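Local atomic coordinates of nitrite oxidoreductase subunit A (Kuenenia stuttgartiensis, PDB entry 7B04), a protein that belongs to the molybdopterin oxidoreductase family and holds an iron/sulfur cluster, a molybdenum atom and two MD1 ligands. Residues Q287-D295 with N710-Q718; N539-M547 with G826-E834. One frame throughout, in Å; residues are numbered along the deposited sequence.

Interaction 1. Residues Q287-D295 with N710-Q718; sequences QTSDVDMND and NSCSNPFIQ
D292 and M293 meet S713 and P715 in the close-packed part of this contact. The backbone N of M293 donates to S713 O at 3.2 Å. The bond is nearly straight (167°), but the donor is tilted 34° from the carbonyl plane. The side chain of M293 then runs along S713, with SD 3.7 Å from S713 CB. D292 has CG beside its own backbone N (chi1 -67°), and the carboxylate slants across the proline ring. CG of D292 is 3.8 Å from P715 CD. OD1 of D292 lies 3.5 Å from P715 N, at the N714-P715 peptide link. OD2 of D292 touches the P715 ring at CB and also accepts a hydrogen bond from the backbone N of R808.

Both chains bend here. D292 to D295 form a type I beta turn, in which D295 N bonds to D292 O. On the other segment, next to D292, is an ST turn, in which S711 OG accepts from S713 N at 3.1 Å. The chain of 710-718 then enters strand 716-720 of a small antiparallel sheet. The S713 side chain is about 8 Å from a bound MD1, and that of N714 is about 8 Å from the iron/sulfur cluster.

Toward Q287 the contact narrows to a single side-chain pair, although it stays buried. There D290 faces C712, with OD2 of D290 at the CB-SG end of the cysteine side chain. OD2 also lies near C712 O, but both are acceptors and no bond forms between them. The carboxylate is instead held by Y566, which hydrogen-bonds OD2, and by salt bridges from OD1 to R808 and K567.

Interaction 2. Residues N539-M547 with G826-E834; sequences NRSYYLPVM and GRLQAYNDE
M547 and L828 are brought together by the shape of the methionine chain. Its CG stands anti to the carbonyl carbon, beside the backbone N, and the chain bends at chi3 (-75°). CG of M547 lies 3.6 Å from L828 CD1, and SD runs past L828 CB. The two side chains point in opposite directions as they pass. The bend places M547 CE 3.9 Å from A830 CB. L544 reaches the same methyl group, with its CD2 3.7 Å from A830 CB. Y543 adds a lighter touch through its ring edge, where CE2 is 4.3 Å from L828 CD2.

Helices 535-541 and 544-548 lie in the beta-alpha-beta crossover from strand 521-525 to strand 558-561, neighbours in a parallel five-strand sheet. The loop 826-834 lies against these helices. It is held in turn by backbone hydrogen bonds of L828 with F380 and D382.

R540 supplies the polar end. The bend at chi3 (64°) turns its guanidinium so that N832 OD1 lies over one face, toward the rim. OD1 of N832 is 3.4 Å from R540 NH2, at an angle too poor for a hydrogen bond. The amide and guanidinium planes are nearly perpendicular (88°). The guanidinium is instead fixed by E842 O, which accepts from NH1, and by N843 O, which accepts from NH2.

In the fold
Both contacts are buried, but interaction 1 is nearer the chain centre, at about 15 Å against about 22 Å for interaction 2. Their own centres are 23 Å apart. Their segments alternate along the chain, and they touch where S289 packs on Y543. Strand 558-561 links them: T288 and V291 lean on it, and S559 bonds to Y542 O. Helix 280-283, just before 287-295, packs on R540 and N832. The chemistry differs. Interaction 1 joins two bent loops near MD1 and the iron/sulfur cluster through a backbone bond and acidic side chains. Interaction 2 sets helices against a loop mainly through apolar side chains.

Interaction 1. Residues Q287-D295 with N710-Q718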
ATOM      1  N   GLN B 287       7.901 -22.870  16.048  1.00 40.69           N
ATOM      2  CA  GLN B 287       8.320 -21.510  15.722  1.00 44.24           C
ATOM      3  C   GLN B 287       7.123 -20.575  15.570  1.00 48.53           C
ATOM      4  O   GLN B 287       7.067 -19.512  16.198  1.00 49.05           O
ATOM      5  CB  GLN B 287       9.160 -21.522  14.443  1.00 42.25           C
ATOM      6  CG  GLN B 287       9.846 -20.204  14.132  1.00 41.52           C
ATOM      7  CD  GLN B 287      10.528 -20.208  12.777  1.00 42.05           C
ATOM      8  OE1 GLN B 287      10.315 -21.108  11.964  1.00 42.05           O
ATOM      9  NE2 GLN B 287      11.357 -19.200  12.529  1.00 44.52           N
ATOM     10  N   THR B 288       6.152 -20.959  14.744  1.00 44.54           N
ATOM     11  CA  THR B 288       5.005 -20.099  14.476  1.00 40.30           C
ATOM     12  C   THR B 288       3.830 -20.957  14.034  1.00 37.68           C
ATOM     13  O   THR B 288       3.990 -21.841  13.187  1.00 35.06           O
ATOM     14  CB  THR B 288       5.332 -19.046  13.410  1.00 47.09           C
ATOM     15  OG1 THR B 288       6.081 -17.980  14.005  1.00 52.50           O
ATOM     16  CG2 THR B 288       4.054 -18.474  12.811  1.00 46.76           C
ATOM     17  N   SER B 289       2.658 -20.696  14.609  1.00 45.49           N
ATOM     18  CA  SER B 289       1.415 -21.306  14.153  1.00 44.45           C
ATOM     19  C   SER B 289       0.732 -20.352  13.176  1.00 44.73           C
ATOM     20  O   SER B 289       0.193 -19.318  13.583  1.00 46.91           O
ATOM     21  CB  SER B 289       0.507 -21.620  15.339  1.00 46.94           C
ATOM     22  OG  SER B 289      -0.751 -22.114  14.911  1.00 46.97           O
ATOM     23  N   ASP B 290       0.784 -20.683  11.885  1.00 45.84           N
ATOM     24  CA  ASP B 290       0.115 -19.917  10.841  1.00 41.14           C
ATOM     25  C   ASP B 290      -0.523 -20.895   9.859  1.00 48.24           C
ATOM     26  O   ASP B 290      -0.355 -22.112   9.973  1.00 50.73           O
ATOM     27  CB  ASP B 290       1.087 -18.955  10.147  1.00 37.27           C
ATOM     28  CG  ASP B 290       2.319 -19.654   9.614  1.00 45.74           C
ATOM     29  OD1 ASP B 290       2.452 -20.881   9.811  1.00 42.74           O
ATOM     30  OD2 ASP B 290       3.161 -18.969   9.000  1.00 54.59           O
ATOM     31  N   VAL B 291      -1.247 -20.363   8.872  1.00 49.96           N
ATOM     32  CA  VAL B 291      -2.047 -21.183   7.969  1.00 45.40           C
ATOM     33  C   VAL B 291      -1.908 -20.688   6.535  1.00 45.07           C
ATOM     34  O   VAL B 291      -1.567 -19.529   6.285  1.00 43.89           O
ATOM     35  CB  VAL B 291      -3.544 -21.191   8.358  1.00 37.13           C
ATOM     36  CG1 VAL B 291      -3.747 -21.813   9.724  1.00 39.72           C
ATOM     37  CG2 VAL B 291      -4.116 -19.778   8.320  1.00 25.29           C
ATOM     38  N   ASP B 292      -2.156 -21.594   5.587  1.00 38.73           N
ATOM     39  CA  ASP B 292      -2.456 -21.161   4.228  1.00 36.91           C
ATOM     40  C   ASP B 292      -3.788 -20.429   4.274  1.00 44.75           C
ATOM     41  O   ASP B 292      -4.817 -21.029   4.603  1.00 42.29           O
ATOM     42  CB  ASP B 292      -2.523 -22.346   3.262  1.00 38.27           C
ATOM     43  CG  ASP B 292      -1.184 -23.020   3.069  1.00 47.50           C
ATOM     44  OD1 ASP B 292      -0.146 -22.337   3.191  1.00 47.48           O
ATOM     45  OD2 ASP B 292      -1.171 -24.237   2.790  1.00 50.77           O
ATOM     46  N   MET B 293      -3.783 -19.141   3.930  1.00 38.35           N
ATOM     47  CA  MET B 293      -4.922 -18.280   4.225  1.00 38.87           C
ATOM     48  C   MET B 293      -6.190 -18.630   3.455  1.00 37.38           C
ATOM     49  O   MET B 293      -7.224 -18.022   3.716  1.00 39.55           O
ATOM     50  CB  MET B 293      -4.547 -16.811   4.020  1.00 39.37           C
ATOM     51  CG  MET B 293      -3.188 -16.478   4.606  1.00 47.74           C
ATOM     52  SD  MET B 293      -2.769 -14.728   4.556  1.00 67.31           S
ATOM     53  CE  MET B 293      -4.164 -14.023   5.432  1.00 35.76           C
ATOM     54  N   ASN B 294      -6.162 -19.530   2.477  1.00 31.68           N
ATOM     55  CA  ASN B 294      -7.452 -20.000   1.982  1.00 35.76           C
ATOM     56  C   ASN B 294      -8.223 -20.722   3.088  1.00 38.20           C
ATOM     57  O   ASN B 294      -9.459 -20.780   3.055  1.00 34.65           O
ATOM     58  CB  ASN B 294      -7.292 -20.871   0.735  1.00 35.85           C
ATOM     59  CG  ASN B 294      -6.421 -22.079   0.963  1.00 41.58           C
ATOM     60  OD1 ASN B 294      -5.861 -22.270   2.042  1.00 49.52           O
ATOM     61  ND2 ASN B 294      -6.302 -22.912  -0.062  1.00 36.14           N
ATOM     62  N   ASP B 295      -7.506 -21.269   4.080  1.00 35.42           N
ATOM     63  CA  ASP B 295      -8.144 -21.977   5.187  1.00 42.73           C
ATOM     64  C   ASP B 295      -8.963 -21.041   6.072  1.00 35.37           C
ATOM     65  O   ASP B 295      -9.996 -21.455   6.609  1.00 36.56           O
ATOM     66  CB  ASP B 295      -7.053 -22.681   6.010  1.00 46.81           C
ATOM     67  CG  ASP B 295      -7.596 -23.623   7.088  1.00 50.96           C
ATOM     68  OD1 ASP B 295      -8.742 -23.476   7.550  1.00 50.94           O
ATOM     69  OD2 ASP B 295      -6.838 -24.529   7.495  1.00 56.10           O
ATOM     70  N   ASN B 710       9.697 -19.321  -1.109  1.00 30.37           N
ATOM     71  CA  ASN B 710       8.478 -19.937  -0.608  1.00 28.32           C
ATOM     72  C   ASN B 710       7.768 -18.914   0.262  1.00 28.83           C
ATOM     73  O   ASN B 710       8.231 -17.780   0.423  1.00 31.19           O
ATOM     74  CB  ASN B 710       8.765 -21.200   0.219  1.00 30.91           C
ATOM     75  CG  ASN B 710       9.710 -22.163  -0.470  1.00 38.20           C
ATOM     76  OD1 ASN B 710       9.569 -22.457  -1.656  1.00 50.10           O
ATOM     77  ND2 ASN B 710      10.681 -22.667   0.281  1.00 36.78           N
ATOM     78  N   SER B 711       6.621 -19.301   0.808  1.00 32.21           N
ATOM     79  CA  SER B 711       5.886 -18.419   1.699  1.00 34.71           C
ATOM     80  C   SER B 711       5.272 -19.229   2.830  1.00 42.76           C
ATOM     81  O   SER B 711       5.183 -20.458   2.772  1.00 38.91           O
ATOM     82  CB  SER B 711       4.806 -17.630   0.953  1.00 40.82           C
ATOM     83  OG  SER B 711       4.021 -16.860   1.843  1.00 43.80           O
ATOM     84  N   CYS B 712       4.856 -18.513   3.870  1.00 44.44           N
ATOM     85  CA  CYS B 712       4.163 -19.098   5.006  1.00 41.72           C
ATOM     86  C   CYS B 712       2.662 -18.854   4.965  1.00 44.16           C
ATOM     87  O   CYS B 712       1.940 -19.367   5.826  1.00 46.35           O
ATOM     88  CB  CYS B 712       4.744 -18.551   6.312  1.00 30.95           C
ATOM     89  SG  CYS B 712       4.525 -16.773   6.529  1.00 42.01           S
ATOM     90  N   SER B 713       2.220 -18.024   4.021  1.00 37.19           N
ATOM     91  CA  SER B 713       0.780 -17.718   3.885  1.00 41.39           C
ATOM     92  C   SER B 713       0.194 -18.422   2.666  1.00 44.11           C
ATOM     93  O   SER B 713      -1.009 -18.361   2.478  1.00 42.72           O
ATOM     94  CB  SER B 713       0.556 -16.258   3.821  1.00 40.03           C
ATOM     95  OG  SER B 713       1.356 -15.695   2.817  1.00 50.70           O
ATOM     96  N   ASN B 714       1.036 -19.062   1.869  1.00 44.14           N
ATOM     97  CA  ASN B 714       0.555 -19.765   0.656  1.00 48.94           C
ATOM     98  C   ASN B 714       1.413 -21.007   0.426  1.00 49.41           C
ATOM     99  O   ASN B 714       2.585 -20.993   0.760  1.00 50.66           O
ATOM    100  CB  ASN B 714       0.470 -18.835  -0.548  1.00 42.49           C
ATOM    101  CG  ASN B 714       1.826 -18.366  -0.988  1.00 39.76           C
ATOM    102  OD1 ASN B 714       2.763 -19.119  -0.948  1.00 45.54           O
ATOM    103  ND2 ASN B 714       1.946 -17.130  -1.404  1.00 43.78           N
ATOM    104  N   PRO B 715       0.872 -22.070  -0.180  1.00 42.83           N
ATOM    105  CA  PRO B 715       1.623 -23.287  -0.377  1.00 41.51           C
ATOM    106  C   PRO B 715       2.497 -23.303  -1.627  1.00 41.87           C
ATOM    107  O   PRO B 715       3.079 -24.274  -1.882  1.00 45.47           O
ATOM    108  CB  PRO B 715       0.495 -24.289  -0.588  1.00 48.56           C
ATOM    109  CG  PRO B 715      -0.570 -23.498  -1.266  1.00 47.87           C
ATOM    110  CD  PRO B 715      -0.510 -22.151  -0.600  1.00 41.52           C
ATOM    111  N   PHE B 716       2.505 -22.216  -2.376  1.00 40.85           N
ATOM    112  CA  PHE B 716       3.222 -22.141  -3.666  1.00 35.09           C
ATOM    113  C   PHE B 716       4.716 -21.932  -3.554  1.00 33.73           C
ATOM    114  O   PHE B 716       5.206 -21.289  -2.661  1.00 39.78           O
ATOM    115  CB  PHE B 716       2.706 -20.970  -4.485  1.00 37.09           C
ATOM    116  CG  PHE B 716       1.222 -20.822  -4.401  1.00 36.18           C
ATOM    117  CD1 PHE B 716       0.425 -21.932  -4.300  1.00 30.73           C
ATOM    118  CD2 PHE B 716       0.638 -19.578  -4.391  1.00 34.58           C
ATOM    119  CE1 PHE B 716      -0.942 -21.804  -4.207  1.00 38.53           C
ATOM    120  CE2 PHE B 716      -0.727 -19.446  -4.297  1.00 38.82           C
ATOM    121  CZ  PHE B 716      -1.509 -20.562  -4.216  1.00 44.42           C
ATOM    122  N   ILE B 717       5.365 -22.439  -4.584  1.00 36.03           N
ATOM    123  CA  ILE B 717       6.790 -22.324  -4.867  1.00 30.32           C
ATOM    124  C   ILE B 717       6.939 -21.500  -6.137  1.00 29.92           C
ATOM    125  O   ILE B 717       6.252 -21.758  -7.131  1.00 32.35           O
ATOM    126  CB  ILE B 717       7.452 -23.701  -5.037  1.00 32.13           C
ATOM    127  CG1 ILE B 717       7.380 -24.503  -3.739  1.00 33.62           C
ATOM    128  CG2 ILE B 717       8.894 -23.547  -5.495  1.00 31.16           C
ATOM    129  CD1 ILE B 717       7.783 -25.945  -3.924  1.00 38.10           C
ATOM    130  N   GLN B 718       7.826 -20.508  -6.107  1.00 30.31           N
ATOM    131  CA  GLN B 718       8.100 -19.671  -7.268  1.00 34.79           C
ATOM    132  C   GLN B 718       9.602 -19.674  -7.512  1.00 27.70           C
ATOM    133  O   GLN B 718      10.377 -19.314  -6.618  1.00 27.85           O
ATOM    134  CB  GLN B 718       7.575 -18.240  -7.073  1.00 26.40           C
ATOM    135  CG  GLN B 718       6.251 -18.134  -6.314  1.00 30.07           C
ATOM    136  CD  GLN B 718       5.039 -17.945  -7.214  1.00 34.39           C
ATOM    137  OE1 GLN B 718       5.148 -17.946  -8.441  1.00 33.11           O
ATOM    138  NE2 GLN B 718       3.874 -17.766  -6.598  1.00 34.63           N
TER

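Interaction 2. Residues N539-M547 with G826-E834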
ATOM      1  N   ASN B 539       0.502 -14.012  23.704  1.00 45.20           N
ATOM      2  CA  ASN B 539       0.357 -15.135  22.784  1.00 46.27           C
ATOM      3  C   ASN B 539      -0.082 -16.387  23.527  1.00 47.37           C
ATOM      4  O   ASN B 539      -0.924 -17.149  23.037  1.00 43.83           O
ATOM      5  CB  ASN B 539       1.662 -15.370  22.034  1.00 42.06           C
ATOM      6  CG  ASN B 539       2.111 -14.150  21.268  1.00 42.44           C
ATOM      7  OD1 ASN B 539       3.168 -13.599  21.539  1.00 39.08           O
ATOM      8  ND2 ASN B 539       1.301 -13.715  20.311  1.00 43.10           N
ATOM      9  N   ARG B 540       0.481 -16.617  24.714  1.00 48.83           N
ATOM     10  CA  ARG B 540      -0.015 -17.689  25.565  1.00 46.49           C
ATOM     11  C   ARG B 540      -1.481 -17.463  25.906  1.00 45.08           C
ATOM     12  O   ARG B 540      -2.275 -18.410  25.945  1.00 46.10           O
ATOM     13  CB  ARG B 540       0.829 -17.785  26.834  1.00 42.27           C
ATOM     14  CG  ARG B 540       2.256 -18.234  26.593  1.00 41.42           C
ATOM     15  CD  ARG B 540       3.098 -18.045  27.840  1.00 48.20           C
ATOM     16  NE  ARG B 540       2.631 -18.887  28.937  1.00 52.16           N
ATOM     17  CZ  ARG B 540       3.023 -18.753  30.199  1.00 45.56           C
ATOM     18  NH1 ARG B 540       3.892 -17.807  30.529  1.00 36.91           N
ATOM     19  NH2 ARG B 540       2.545 -19.564  31.132  1.00 52.71           N
ATOM     20  N   SER B 541      -1.857 -16.205  26.158  1.00 42.63           N
ATOM     21  CA  SER B 541      -3.251 -15.880  26.430  1.00 42.53           C
ATOM     22  C   SER B 541      -4.149 -16.196  25.239  1.00 44.50           C
ATOM     23  O   SER B 541      -5.334 -16.493  25.417  1.00 36.10           O
ATOM     24  CB  SER B 541      -3.366 -14.404  26.816  1.00 42.54           C
ATOM     25  OG  SER B 541      -4.715 -13.992  26.923  1.00 47.65           O
ATOM     26  N   TYR B 542      -3.607 -16.128  24.021  1.00 57.25           N
ATOM     27  CA  TYR B 542      -4.395 -16.322  22.810  1.00 44.56           C
ATOM     28  C   TYR B 542      -4.771 -17.776  22.541  1.00 40.01           C
ATOM     29  O   TYR B 542      -5.539 -18.029  21.606  1.00 43.34           O
ATOM     30  CB  TYR B 542      -3.634 -15.754  21.609  1.00 42.29           C
ATOM     31  CG  TYR B 542      -3.474 -14.252  21.663  1.00 37.38           C
ATOM     32  CD1 TYR B 542      -4.352 -13.472  22.401  1.00 40.32           C
ATOM     33  CD2 TYR B 542      -2.442 -13.615  20.986  1.00 42.27           C
ATOM     34  CE1 TYR B 542      -4.213 -12.100  22.459  1.00 47.06           C
ATOM     35  CE2 TYR B 542      -2.296 -12.241  21.037  1.00 40.32           C
ATOM     36  CZ  TYR B 542      -3.185 -11.489  21.777  1.00 43.58           C
ATOM     37  OH  TYR B 542      -3.051 -10.123  21.836  1.00 45.21           O
ATOM     38  N   TYR B 543      -4.268 -18.733  23.323  1.00 43.19           N
ATOM     39  CA  TYR B 543      -4.683 -20.124  23.185  1.00 38.70           C
ATOM     40  C   TYR B 543      -5.706 -20.560  24.223  1.00 40.52           C
ATOM     41  O   TYR B 543      -6.388 -21.567  24.007  1.00 41.59           O
ATOM     42  CB  TYR B 543      -3.478 -21.074  23.263  1.00 38.37           C
ATOM     43  CG  TYR B 543      -2.708 -21.254  21.967  1.00 42.35           C
ATOM     44  CD1 TYR B 543      -2.400 -20.169  21.158  1.00 50.57           C
ATOM     45  CD2 TYR B 543      -2.302 -22.516  21.547  1.00 48.11           C
ATOM     46  CE1 TYR B 543      -1.696 -20.333  19.975  1.00 46.52           C
ATOM     47  CE2 TYR B 543      -1.603 -22.690  20.363  1.00 45.50           C
ATOM     48  CZ  TYR B 543      -1.306 -21.594  19.581  1.00 46.85           C
ATOM     49  OH  TYR B 543      -0.614 -21.750  18.403  1.00 51.04           O
ATOM     50  N   LEU B 544      -5.831 -19.835  25.336  1.00 42.74           N
ATOM     51  CA  LEU B 544      -6.718 -20.273  26.414  1.00 37.95           C
ATOM     52  C   LEU B 544      -8.157 -20.482  25.959  1.00 38.32           C
ATOM     53  O   LEU B 544      -8.704 -21.570  26.215  1.00 43.73           O
ATOM     54  CB  LEU B 544      -6.635 -19.282  27.581  1.00 35.15           C
ATOM     55  CG  LEU B 544      -5.358 -19.322  28.417  1.00 45.80           C
ATOM     56  CD1 LEU B 544      -5.330 -18.159  29.388  1.00 45.70           C
ATOM     57  CD2 LEU B 544      -5.251 -20.641  29.160  1.00 44.61           C
ATOM     58  N   PRO B 545      -8.827 -19.529  25.299  1.00 43.27           N
ATOM     59  CA  PRO B 545     -10.210 -19.797  24.872  1.00 44.05           C
ATOM     60  C   PRO B 545     -10.306 -20.840  23.776  1.00 43.56           C
ATOM     61  O   PRO B 545     -11.362 -21.468  23.633  1.00 42.11           O
ATOM     62  CB  PRO B 545     -10.703 -18.428  24.386  1.00 39.48           C
ATOM     63  CG  PRO B 545      -9.476 -17.726  23.959  1.00 39.59           C
ATOM     64  CD  PRO B 545      -8.392 -18.177  24.896  1.00 47.47           C
ATOM     65  N   VAL B 546      -9.235 -21.056  23.010  1.00 43.15           N
ATOM     66  CA  VAL B 546      -9.275 -22.006  21.906  1.00 43.60           C
ATOM     67  C   VAL B 546      -8.821 -23.404  22.319  1.00 47.37           C
ATOM     68  O   VAL B 546      -9.180 -24.384  21.649  1.00 47.53           O
ATOM     69  CB  VAL B 546      -8.429 -21.478  20.731  1.00 51.20           C
ATOM     70  CG1 VAL B 546      -6.953 -21.749  20.948  1.00 50.07           C
ATOM     71  CG2 VAL B 546      -8.886 -22.080  19.426  1.00 46.49           C
ATOM     72  N   MET B 547      -8.053 -23.530  23.406  1.00 51.86           N
ATOM     73  CA  MET B 547      -7.720 -24.851  23.928  1.00 45.67           C
ATOM     74  C   MET B 547      -8.942 -25.520  24.539  1.00 43.78           C
ATOM     75  O   MET B 547      -9.113 -26.739  24.432  1.00 40.62           O
ATOM     76  CB  MET B 547      -6.609 -24.747  24.973  1.00 45.87           C
ATOM     77  CG  MET B 547      -5.232 -24.444  24.423  1.00 57.09           C
ATOM     78  SD  MET B 547      -3.974 -24.575  25.708  1.00 68.15           S
ATOM     79  CE  MET B 547      -4.270 -23.073  26.632  1.00 38.48           C
ATOM     80  N   GLY B 826       4.215 -32.504  25.506  1.00 52.56           N
ATOM     81  CA  GLY B 826       3.545 -32.976  24.311  1.00 56.49           C
ATOM     82  C   GLY B 826       2.123 -32.490  24.188  1.00 49.95           C
ATOM     83  O   GLY B 826       1.336 -33.071  23.434  1.00 50.20           O
ATOM     84  N   ARG B 827       1.773 -31.436  24.925  1.00 50.54           N
ATOM     85  CA  ARG B 827       0.414 -30.926  25.000  1.00 55.78           C
ATOM     86  C   ARG B 827       0.446 -29.411  24.934  1.00 50.35           C
ATOM     87  O   ARG B 827       1.482 -28.777  25.152  1.00 52.33           O
ATOM     88  CB  ARG B 827      -0.278 -31.369  26.289  1.00 51.11           C
ATOM     89  CG  ARG B 827      -0.609 -32.839  26.347  1.00 56.70           C
ATOM     90  CD  ARG B 827      -0.876 -33.256  27.778  1.00 53.73           C
ATOM     91  NE  ARG B 827      -1.409 -34.609  27.851  1.00 49.44           N
ATOM     92  CZ  ARG B 827      -2.700 -34.888  27.974  1.00 48.89           C
ATOM     93  NH1 ARG B 827      -3.100 -36.146  28.031  1.00 53.17           N
ATOM     94  NH2 ARG B 827      -3.593 -33.911  28.036  1.00 50.65           N
ATOM     95  N   LEU B 828      -0.700 -28.842  24.594  1.00 41.95           N
ATOM     96  CA  LEU B 828      -0.795 -27.375  24.569  1.00 52.86           C
ATOM     97  C   LEU B 828      -0.602 -26.946  26.014  1.00 51.69           C
ATOM     98  O   LEU B 828      -1.329 -27.455  26.831  1.00 53.03           O
ATOM     99  CB  LEU B 828      -2.198 -27.016  24.083  1.00 56.99           C
ATOM    100  CG  LEU B 828      -2.543 -27.467  22.670  1.00 53.54           C
ATOM    101  CD1 LEU B 828      -3.989 -27.176  22.357  1.00 42.86           C
ATOM    102  CD2 LEU B 828      -1.648 -26.794  21.654  1.00 49.18           C
ATOM    103  N   GLN B 829       0.257 -25.969  26.287  1.00 44.78           N
ATOM    104  CA  GLN B 829       0.523 -25.618  27.697  1.00 44.62           C
ATOM    105  C   GLN B 829      -0.015 -24.243  28.086  1.00 43.98           C
ATOM    106  O   GLN B 829       0.248 -23.286  27.400  1.00 40.90           O
ATOM    107  CB  GLN B 829       2.019 -25.723  27.974  1.00 43.25           C
ATOM    108  CG  GLN B 829       2.664 -26.946  27.363  1.00 46.32           C
ATOM    109  CD  GLN B 829       3.806 -27.488  28.182  1.00 52.09           C
ATOM    110  OE1 GLN B 829       4.148 -28.657  28.113  1.00 49.82           O
ATOM    111  NE2 GLN B 829       4.408 -26.638  28.976  1.00 53.38           N
ATOM    112  N   ALA B 830      -0.768 -24.203  29.177  1.00 45.97           N
ATOM    113  CA  ALA B 830      -1.268 -22.955  29.786  1.00 45.92           C
ATOM    114  C   ALA B 830      -0.389 -22.595  30.978  1.00 48.01           C
ATOM    115  O   ALA B 830      -0.703 -21.620  31.633  1.00 47.70           O
ATOM    116  CB  ALA B 830      -2.706 -23.122  30.162  1.00 46.81           C
ATOM    117  N   TYR B 831       0.608 -23.425  31.274  1.00 51.42           N
ATOM    118  CA  TYR B 831       1.500 -23.283  32.448  1.00 54.22           C
ATOM    119  C   TYR B 831       2.935 -23.610  32.042  1.00 53.91           C
ATOM    120  O   TYR B 831       3.104 -24.473  31.203  1.00 54.76           O
ATOM    121  CB  TYR B 831       1.072 -24.274  33.529  1.00 61.26           C
ATOM    122  CG  TYR B 831       1.612 -23.942  34.892  1.00 62.59           C
ATOM    123  CD1 TYR B 831       1.151 -22.839  35.578  1.00 58.79           C
ATOM    124  CD2 TYR B 831       2.603 -24.701  35.474  1.00 58.53           C
ATOM    125  CE1 TYR B 831       1.652 -22.499  36.817  1.00 55.23           C
ATOM    126  CE2 TYR B 831       3.119 -24.366  36.710  1.00 64.30           C
ATOM    127  CZ  TYR B 831       2.637 -23.267  37.383  1.00 61.12           C
ATOM    128  OH  TYR B 831       3.142 -22.907  38.586  1.00 55.74           O
ATOM    129  N   ASN B 832       3.923 -22.921  32.615  1.00 51.74           N
ATOM    130  CA  ASN B 832       5.353 -23.202  32.315  1.00 57.78           C
ATOM    131  C   ASN B 832       6.102 -23.337  33.650  1.00 55.41           C
ATOM    132  O   ASN B 832       6.128 -22.368  34.384  1.00 47.20           O
ATOM    133  CB  ASN B 832       5.920 -22.189  31.316  1.00 54.43           C
ATOM    134  CG  ASN B 832       5.471 -22.408  29.886  1.00 51.82           C
ATOM    135  OD1 ASN B 832       4.474 -21.869  29.445  1.00 48.74           O
ATOM    136  ND2 ASN B 832       6.215 -23.185  29.135  1.00 55.33           N
ATOM    137  N   ASP B 833       6.736 -24.485  33.914  1.00 59.60           N
ATOM    138  CA  ASP B 833       7.355 -24.708  35.216  1.00 57.11           C
ATOM    139  C   ASP B 833       8.866 -24.499  35.203  1.00 58.88           C
ATOM    140  O   ASP B 833       9.521 -24.785  36.209  1.00 62.19           O
ATOM    141  CB  ASP B 833       7.024 -26.111  35.740  1.00 57.08           C
ATOM    142  CG  ASP B 833       7.541 -27.217  34.839  1.00 65.38           C
ATOM    143  OD1 ASP B 833       8.058 -26.914  33.743  1.00 72.07           O
ATOM    144  OD2 ASP B 833       7.426 -28.398  35.232  1.00 56.10           O
ATOM    145  N   GLU B 834       9.431 -24.022  34.097  1.00 51.25           N
ATOM    146  CA  GLU B 834      10.874 -23.828  34.019  1.00 49.69           C
ATOM    147  C   GLU B 834      11.335 -22.854  35.104  1.00 49.33           C
ATOM    148  O   GLU B 834      10.619 -21.896  35.422  1.00 43.78           O
ATOM    149  CB  GLU B 834      11.271 -23.314  32.634  1.00 47.86           C
ATOM    150  CG  GLU B 834      11.215 -24.380  31.544  1.00 57.80           C
ATOM    151  CD  GLU B 834       9.818 -24.572  30.979  1.00 61.30           C
ATOM    152  OE1 GLU B 834       8.910 -23.805  31.357  1.00 58.19           O
ATOM    153  OE2 GLU B 834       9.629 -25.493  30.154  1.00 61.72           O
TER